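Side-chain contacts in pentafunctional AROM polypeptide (Schizosaccharomyces pombe, PDB 5SWV), which probably catalyses, in the two-enzyme part crystallised here, dehydration of 3-dehydroquinate and reduction of the resulting 3-dehydroshikimate to shikimate within the shikimate pathway: residues 2-5 / 6-9; 102-106 / 107-111; 119-122 / 123-127; 181-184 / 185-189. All blocks are in the same frame, centred on the assembly; numbering follows the deposited sequence.

Interaction 1: 2-5 / 6-9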
# COMPACT_ATOMS: atom_id res chain seq x y z
N VAL A 2 13.24 3.34 1.66
CA VAL A 2 11.97 3.43 2.46
C VAL A 2 11.71 4.88 2.91
O VAL A 2 10.60 5.39 2.73
CB VAL A 2 11.96 2.51 3.72
CG1 VAL A 2 10.52 2.26 4.17
CG2 VAL A 2 12.68 1.18 3.46
N LEU A 3 12.71 5.51 3.51
CA LEU A 3 12.69 6.97 3.77
C LEU A 3 12.87 7.76 2.47
O LEU A 3 12.25 8.83 2.30
CB LEU A 3 13.78 7.38 4.78
CG LEU A 3 13.93 8.88 5.12
CD1 LEU A 3 12.68 9.41 5.79
CD2 LEU A 3 15.16 9.15 6.00
N GLN A 4 13.73 7.26 1.59
CA GLN A 4 14.00 7.87 0.28
C GLN A 4 12.71 7.92 -0.57
O GLN A 4 12.45 8.90 -1.26
CB GLN A 4 15.12 7.10 -0.45
CG GLN A 4 15.71 7.78 -1.69
CD GLN A 4 16.20 9.21 -1.43
OE1 GLN A 4 15.96 10.12 -2.23
NE2 GLN A 4 16.87 9.42 -0.29
N LYS A 5 11.93 6.84 -0.47
CA LYS A 5 10.58 6.77 -1.05
C LYS A 5 9.71 7.93 -0.57
O LYS A 5 9.11 8.65 -1.38
CB LYS A 5 9.90 5.45 -0.66
CG LYS A 5 8.95 4.90 -1.71
CD LYS A 5 9.65 3.92 -2.63
CE LYS A 5 9.79 2.56 -1.97
NZ LYS A 5 10.55 1.65 -2.85
N PHE A 6 9.65 8.10 0.75
CA PHE A 6 8.84 9.13 1.40
C PHE A 6 9.32 10.57 1.08
O PHE A 6 8.51 11.50 1.00
CB PHE A 6 8.84 8.93 2.94
CG PHE A 6 8.11 7.69 3.45
CD1 PHE A 6 7.35 6.85 2.61
CD2 PHE A 6 8.14 7.40 4.81
CE1 PHE A 6 6.69 5.74 3.13
CE2 PHE A 6 7.47 6.30 5.32
CZ PHE A 6 6.74 5.47 4.48
N LYS A 7 10.64 10.72 0.92
CA LYS A 7 11.27 12.02 0.67
C LYS A 7 10.98 12.57 -0.71
O LYS A 7 10.75 13.77 -0.86
CB LYS A 7 12.79 11.93 0.85
CG LYS A 7 13.26 11.90 2.29
CD LYS A 7 14.78 11.79 2.38
CE LYS A 7 15.47 13.02 1.81
NZ LYS A 7 16.80 13.23 2.43
N THR A 8 11.05 11.71 -1.73
CA THR A 8 10.77 12.11 -3.11
C THR A 8 9.27 12.15 -3.40
O THR A 8 8.87 12.82 -4.35
CB THR A 8 11.43 11.17 -4.14
OG1 THR A 8 10.98 9.83 -3.92
CG2 THR A 8 12.96 11.26 -4.05
N LYS A 9 8.47 11.44 -2.61
CA LYS A 9 6.99 11.59 -2.64
C LYS A 9 6.61 13.03 -2.25
O LYS A 9 7.26 13.66 -1.42
CB LYS A 9 6.34 10.59 -1.69
CG LYS A 9 4.94 10.14 -2.04
CD LYS A 9 4.63 8.86 -1.28
CE LYS A 9 3.31 8.22 -1.68
NZ LYS A 9 2.17 8.80 -0.94
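With chi1 at 58°, Thr8 holds OG1 between its backbone N and carbonyl carbon, turned back toward the preceding turn, while Phe6, its CG beside the backbone N (chi1 -68°), turns one face of its ring to Val2 O. Thr8 OG1 donates to Gln4 O at 3.2 Å, and Thr8 N reaches the same oxygen, also at 3.2 Å, so one carbonyl takes two donors from one residue. A hydroxyl on the beta carbon suits this place because it is close enough to fold back onto the backbone carbonyl. The turns belong to helix 3-8, which precedes the first barrel strand and lies against the end of the barrel where the strands begin: Leu3 packs on Phe216 and Val2 on Pro75, while Phe6 and Leu3 both pack on Phe111. Val2 O is displaced toward the rim of the Phe6 ring, 3.5 Å from Phe6 CG; the bond from Phe6 N to this oxygen is weak. Lys7 runs past Leu3, CD 4.1 Å from Leu3 CG, the two chains crossing obliquely, so that the lysine's methylenes add apolar contact to the leucine and the ammonium lies beyond on the exposed side. Lys9 leaves the helix, its NZ forming a salt bridge with Asp37.

Interaction 2: 102-106 / 107-111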
# COMPACT_ATOMS: atom_id res chain seq x y z
N LEU A 102 15.59 -0.68 21.72
CA LEU A 102 16.64 -1.58 21.23
C LEU A 102 16.07 -2.85 20.64
O LEU A 102 16.52 -3.33 19.60
CB LEU A 102 17.58 -1.95 22.36
CG LEU A 102 18.55 -0.85 22.80
CD1 LEU A 102 19.32 -1.26 24.05
CD2 LEU A 102 19.51 -0.47 21.67
N SER A 103 15.08 -3.41 21.33
CA SER A 103 14.40 -4.61 20.85
C SER A 103 13.72 -4.40 19.48
O SER A 103 13.79 -5.27 18.60
CB SER A 103 13.40 -5.08 21.89
OG SER A 103 12.44 -5.92 21.30
N ALA A 104 13.09 -3.24 19.33
CA ALA A 104 12.40 -2.89 18.11
C ALA A 104 13.33 -2.81 16.91
O ALA A 104 12.94 -3.17 15.78
CB ALA A 104 11.70 -1.56 18.28
N MET A 105 14.54 -2.34 17.14
CA MET A 105 15.55 -2.25 16.09
C MET A 105 16.06 -3.65 15.77
O MET A 105 16.29 -3.98 14.61
CB MET A 105 16.67 -1.26 16.49
CG MET A 105 16.13 0.16 16.63
SD MET A 105 17.16 1.51 17.27
CE MET A 105 18.29 0.68 18.37
N ARG A 106 16.19 -4.49 16.79
CA ARG A 106 16.58 -5.88 16.57
C ARG A 106 15.60 -6.64 15.68
O ARG A 106 16.04 -7.44 14.87
CB ARG A 106 16.82 -6.65 17.89
CG ARG A 106 18.28 -6.70 18.31
CD ARG A 106 18.47 -7.48 19.60
NE ARG A 106 18.00 -6.71 20.76
CZ ARG A 106 17.12 -7.12 21.69
NH1 ARG A 106 16.58 -8.34 21.66
NH2 ARG A 106 16.80 -6.29 22.69
N TYR A 107 14.28 -6.41 15.79
CA TYR A 107 13.34 -7.08 14.86
C TYR A 107 12.91 -6.22 13.66
O TYR A 107 11.86 -6.45 13.07
CB TYR A 107 12.15 -7.80 15.57
CG TYR A 107 11.36 -7.03 16.60
CD1 TYR A 107 10.55 -5.93 16.24
CD2 TYR A 107 11.37 -7.42 17.95
CE1 TYR A 107 9.81 -5.23 17.20
CE2 TYR A 107 10.63 -6.72 18.91
CZ TYR A 107 9.85 -5.62 18.53
OH TYR A 107 9.14 -4.94 19.47
N GLY A 108 13.75 -5.26 13.27
CA GLY A 108 13.61 -4.56 11.98
C GLY A 108 12.42 -3.61 11.80
O GLY A 108 11.83 -3.59 10.71
N CYS A 109 12.07 -2.85 12.83
CA CYS A 109 11.16 -1.73 12.67
C CYS A 109 11.83 -0.73 11.75
O CYS A 109 13.04 -0.52 11.83
CB CYS A 109 10.81 -1.06 14.01
SG CYS A 109 9.61 -1.99 15.00
N ASP A 110 11.03 -0.12 10.87
CA ASP A 110 11.55 0.81 9.86
C ASP A 110 12.01 2.11 10.49
O ASP A 110 13.07 2.62 10.14
CB ASP A 110 10.51 1.09 8.80
CG ASP A 110 10.03 -0.18 8.13
OD1 ASP A 110 9.24 -0.92 8.76
OD2 ASP A 110 10.46 -0.42 6.98
N PHE A 111 11.21 2.62 11.44
CA PHE A 111 11.55 3.80 12.22
C PHE A 111 11.34 3.57 13.72
O PHE A 111 10.53 2.75 14.12
CB PHE A 111 10.67 4.99 11.84
CG PHE A 111 10.64 5.31 10.38
CD1 PHE A 111 9.71 4.70 9.55
CD2 PHE A 111 11.48 6.27 9.86
CE1 PHE A 111 9.65 5.02 8.20
CE2 PHE A 111 11.43 6.59 8.51
CZ PHE A 111 10.52 5.97 7.68
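A Schellman motif ends helix 94-106 and turns the chain toward strand 111-115, with Gly108 as its C-prime residue. Cys109 N donates to Ala104 O at 3.1 Å in a nearly straight bond (168° at the hydrogen), closing the wide turn. Inside it, Gly108 N reaches Met105 O, also at 3.1 Å, but approaches from above the carbonyl plane rather than along a lone pair. Gly108 has a positive phi of 69°, a conformation that glycine adopts readily because it has no CB. The hydrophobic contact that commonly accompanies such a cap is present as well: Ala104 CB meets Cys109 SG at 3.9 Å, two small side chains that pack against Phe78 of the neighbouring strand.

Tyr107, the first residue to leave helical geometry, folds its ring back along the last turn. Its CG stands between the backbone N and the carbonyl carbon (chi1 50°), which brings one ring face over the backbone of Ser103 and Ala104. Ala104 CA makes a CH-pi contact with that face, 3.9 Å from the ring centroid, and Ser103 O lies over the same face, also displaced toward the rim, while still accepting from Tyr107 N at 3.1 Å. Ser103 OG lies near Tyr107 CE2, obliquely above the ring's rim. The broad ring also packs on helix 58-69, touching Val61, Ala62 and Ile65. Beyond the turn, Asp110 forms a salt bridge with Arg69. A Schellman motif with glycine at C-prime is a common way to end a helix, and here it makes the turn from an outer helix to the next parallel strand of the TIM barrel.

Interaction 3: 119-122 / 123-127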
# COMPACT_ATOMS: atom_id res chain seq x y z
N SER A 119 18.04 10.89 28.06
CA SER A 119 19.44 11.27 28.23
C SER A 119 20.22 11.09 26.93
O SER A 119 19.89 10.26 26.09
CB SER A 119 20.11 10.44 29.34
OG SER A 119 20.21 9.08 28.98
N SER A 120 21.26 11.90 26.79
CA SER A 120 22.11 11.84 25.62
C SER A 120 22.86 10.52 25.61
O SER A 120 23.19 10.00 24.54
CB SER A 120 23.08 13.02 25.61
OG SER A 120 23.81 13.08 26.83
N GLU A 121 23.12 9.96 26.79
CA GLU A 121 23.68 8.62 26.89
C GLU A 121 22.76 7.61 26.22
O GLU A 121 23.22 6.81 25.40
CB GLU A 121 23.93 8.22 28.37
CG GLU A 121 24.79 6.95 28.51
CD GLU A 121 24.86 6.39 29.93
OE1 GLU A 121 25.33 5.24 30.09
OE2 GLU A 121 24.45 7.09 30.87
N THR A 122 21.47 7.65 26.55
CA THR A 122 20.51 6.70 26.01
C THR A 122 20.32 6.91 24.52
O THR A 122 20.28 5.95 23.76
CB THR A 122 19.16 6.77 26.76
OG1 THR A 122 19.32 6.16 28.04
CG2 THR A 122 18.05 6.04 26.01
N ILE A 123 20.24 8.16 24.09
CA ILE A 123 20.04 8.48 22.69
C ILE A 123 21.17 7.91 21.85
O ILE A 123 20.94 7.30 20.80
CB ILE A 123 19.93 10.00 22.45
CG1 ILE A 123 18.64 10.53 23.05
CG2 ILE A 123 19.94 10.31 20.96
CD1 ILE A 123 18.62 12.03 23.15
N ASN A 124 22.40 8.13 22.32
CA ASN A 124 23.60 7.61 21.66
C ASN A 124 23.63 6.08 21.59
O ASN A 124 23.87 5.51 20.53
CB ASN A 124 24.83 8.11 22.42
CG ASN A 124 26.13 7.86 21.68
OD1 ASN A 124 26.22 8.00 20.46
ND2 ASN A 124 27.14 7.52 22.42
N ILE A 125 23.38 5.42 22.71
CA ILE A 125 23.28 3.97 22.72
C ILE A 125 22.27 3.47 21.68
O ILE A 125 22.53 2.50 20.98
CB ILE A 125 22.92 3.44 24.10
CG1 ILE A 125 24.11 3.61 25.04
CG2 ILE A 125 22.50 1.98 24.05
CD1 ILE A 125 23.75 3.56 26.51
N LEU A 126 21.11 4.13 21.59
CA LEU A 126 20.12 3.74 20.59
C LEU A 126 20.63 4.03 19.20
O LEU A 126 20.43 3.23 18.29
CB LEU A 126 18.79 4.47 20.80
CG LEU A 126 18.03 4.16 22.11
CD1 LEU A 126 16.95 5.21 22.37
CD2 LEU A 126 17.45 2.75 22.09
N TYR A 127 21.31 5.16 19.02
CA TYR A 127 21.93 5.50 17.73
C TYR A 127 22.98 4.45 17.34
O TYR A 127 22.93 3.92 16.23
CB TYR A 127 22.55 6.91 17.78
CG TYR A 127 23.36 7.26 16.56
CD1 TYR A 127 22.74 7.63 15.38
CD2 TYR A 127 24.76 7.22 16.59
CE1 TYR A 127 23.48 7.95 14.25
CE2 TYR A 127 25.50 7.54 15.47
CZ TYR A 127 24.85 7.90 14.31
OH TYR A 127 25.57 8.21 13.19
O HOH W 1 26.06 6.57 25.44
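Leu126 packs against the carbonyl oxygen of Thr122, one turn earlier in the helix, and can be followed outward from its CB, 3.6 Å from Thr122 O. CG, placed beside the backbone N (chi1 -65°), comes closer to that oxygen, and CD1 then passes it to meet Thr122 CG2 at 3.9 Å. The other methyl, CD2, is directed to helix 94-106. Leucine and threonine thus run next to each other in the same direction, and each offers a methyl to the other. The threonine can do this because its two branches divide the work: CG2 faces the leucine, whereas OG1 is hydrogen-bonded to Glu94.

This is the first part of helix 120-128, the helical link of a beta-alpha-beta unit between strands 111-115 and 134-140 of the barrel. Ser119 is its N-cap: OG accepts from Thr122 N at 3.1 Å, supplying an acceptor for an N-H that has no preceding turn to bond to, and it too is hydrogen-bonded to Glu94. Ser119 O receives Ile123 N at 2.9 Å, the first of the regular backbone bonds. Ile123 itself packs inward against Val114, where its apolar side chain suits the buried face between helix and strand.

Another pair runs along the more exposed flank. Ile125 CD1 meets Glu121 CG at 4.1 Å, the two chains again running in the same direction, so the glutamate contributes its methylene while its extended chain carries the carboxylate beyond. Nearby a water donates to Glu121 O at 2.9 Å and accepts a weak bond from Asn124 ND2, giving this helix carbonyl a second donor beside Ile125 N.

Interaction 4: 181-184 / 185-189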
# COMPACT_ATOMS: atom_id res chain seq x y z
N LEU A 181 1.34 30.47 11.10
CA LEU A 181 2.08 31.28 10.13
C LEU A 181 3.55 31.47 10.51
O LEU A 181 4.42 31.36 9.65
CB LEU A 181 1.39 32.64 9.96
CG LEU A 181 -0.06 32.60 9.46
CD1 LEU A 181 -0.54 34.00 9.19
CD2 LEU A 181 -0.23 31.76 8.21
N GLU A 182 3.83 31.74 11.77
CA GLU A 182 5.22 31.81 12.22
C GLU A 182 5.93 30.47 11.97
O GLU A 182 7.10 30.44 11.59
CB GLU A 182 5.29 32.24 13.69
CG GLU A 182 4.96 33.72 13.86
CD GLU A 182 4.80 34.20 15.30
OE1 GLU A 182 4.47 35.38 15.48
OE2 GLU A 182 5.01 33.43 16.25
N LEU A 183 5.20 29.38 12.14
CA LEU A 183 5.72 28.05 11.92
C LEU A 183 6.14 27.85 10.46
O LEU A 183 7.20 27.28 10.22
CB LEU A 183 4.70 27.00 12.36
CG LEU A 183 5.10 25.54 12.21
CD1 LEU A 183 4.37 24.67 13.22
CD2 LEU A 183 4.85 25.03 10.80
N GLU A 184 5.35 28.32 9.49
CA GLU A 184 5.75 28.24 8.08
C GLU A 184 6.99 29.08 7.74
O GLU A 184 7.84 28.63 6.98
CB GLU A 184 4.61 28.64 7.14
CG GLU A 184 3.37 27.74 7.16
CD GLU A 184 3.65 26.25 7.04
OE1 GLU A 184 4.43 25.85 6.14
OE2 GLU A 184 3.08 25.48 7.86
N GLU A 185 7.09 30.28 8.30
CA GLU A 185 8.34 31.07 8.23
C GLU A 185 9.52 30.25 8.72
O GLU A 185 10.54 30.15 8.04
CB GLU A 185 8.25 32.34 9.07
CG GLU A 185 7.65 33.51 8.31
CD GLU A 185 6.85 34.48 9.19
OE1 GLU A 185 7.08 34.57 10.43
OE2 GLU A 185 5.98 35.17 8.61
N PHE A 186 9.35 29.66 9.90
CA PHE A 186 10.35 28.79 10.49
C PHE A 186 10.68 27.62 9.56
O PHE A 186 11.84 27.37 9.28
CB PHE A 186 9.90 28.30 11.87
CG PHE A 186 10.89 27.37 12.54
CD1 PHE A 186 11.93 27.87 13.30
CD2 PHE A 186 10.78 25.99 12.38
CE1 PHE A 186 12.85 27.02 13.90
CE2 PHE A 186 11.70 25.13 12.97
CZ PHE A 186 12.74 25.65 13.73
N ARG A 187 9.66 26.93 9.06
CA ARG A 187 9.88 25.83 8.13
C ARG A 187 10.77 26.26 6.98
O ARG A 187 11.69 25.52 6.62
CB ARG A 187 8.55 25.28 7.59
CG ARG A 187 8.71 24.43 6.34
CD ARG A 187 7.75 23.27 6.23
NE ARG A 187 6.43 23.47 6.84
CZ ARG A 187 5.73 22.54 7.50
NH1 ARG A 187 6.20 21.32 7.70
NH2 ARG A 187 4.53 22.84 8.00
N THR A 188 10.52 27.44 6.41
CA THR A 188 11.30 27.89 5.24
C THR A 188 12.77 28.10 5.64
O THR A 188 13.66 27.62 4.94
CB THR A 188 10.70 29.16 4.57
OG1 THR A 188 9.38 28.89 4.11
CG2 THR A 188 11.52 29.57 3.36
N ARG A 189 13.01 28.75 6.78
CA ARG A 189 14.37 29.09 7.22
C ARG A 189 15.26 27.88 7.56
O ARG A 189 16.43 27.83 7.15
CB ARG A 189 14.33 30.01 8.46
CG ARG A 189 13.74 31.39 8.23
CD ARG A 189 14.20 32.38 9.30
NE ARG A 189 13.91 31.95 10.69
CZ ARG A 189 12.75 32.11 11.35
NH1 ARG A 189 11.69 32.68 10.78
NH2 ARG A 189 12.66 31.67 12.61
O HOH W 2 6.67 27.52 4.60
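An intrahelical salt bridge, three residues apart, ties Glu184 to Arg187 on helix 177-193, the helix that connects barrel strands 167-173 and 198-203 in a beta-alpha-beta unit. The guanidinium is met side-on: Arg187 NE donates to Glu184 OE1 at 3.2 Å and NH2 to OE2 at 3.0 Å, one nitrogen for each oxygen. Both oxygens are approached on their syn sides, NE coming to OE1 well tilted from the carboxylate plane and NH2 lying nearer it; the two flat groups are 27° apart, close to coplanar but twisted. A bend in the glutamate at chi2 (-49°) curls its carboxylate along the helix toward the arginine.

Arginine suits the position because its remaining N-H groups serve other partners: NH1 bonds to Asn214, and NH2 makes a further weak bond to Leu200 O. Leu183 CD2 lies 3.6 Å from Arg187 NH2, while the leucine packs inward on Leu200. Phe186, on the buried side, meets the ring of Trp148. A water donates to Glu184 O at 2.9 Å and to Glu184 OE1 at 3.2 Å, and accepts from Thr188 OG1, linking the carboxylate to the next turn.

Two bonds from a single guanidinium restrain the rotation of the carboxylate, and the water is a second donor at OE1, the third to the carboxylate; the positive charge beside it would be expected to favour the ionised form of Glu184.

All four contacts are local and follow one another in chain order within the dehydroquinase part, whose eight parallel strands form a TIM barrel. Interaction 1 precedes the first strand, interaction 2 leads into strand 111-115 and interaction 3 follows it; interaction 4, on a later helix, touches none of them. Interactions 1 and 2, centres about 19 Å apart, meet where Phe6 CE2 approaches Phe111 CE1 at 3.8 Å. Interactions 2 and 3, about 15 Å between centres, meet where adjacent helices pack, Leu102 CG on Leu126 CD2 at 3.8 Å. Interaction 1 thus sits at the barrel end where the strands begin, 2 to 4 on outer helices and the turns joining them to strands.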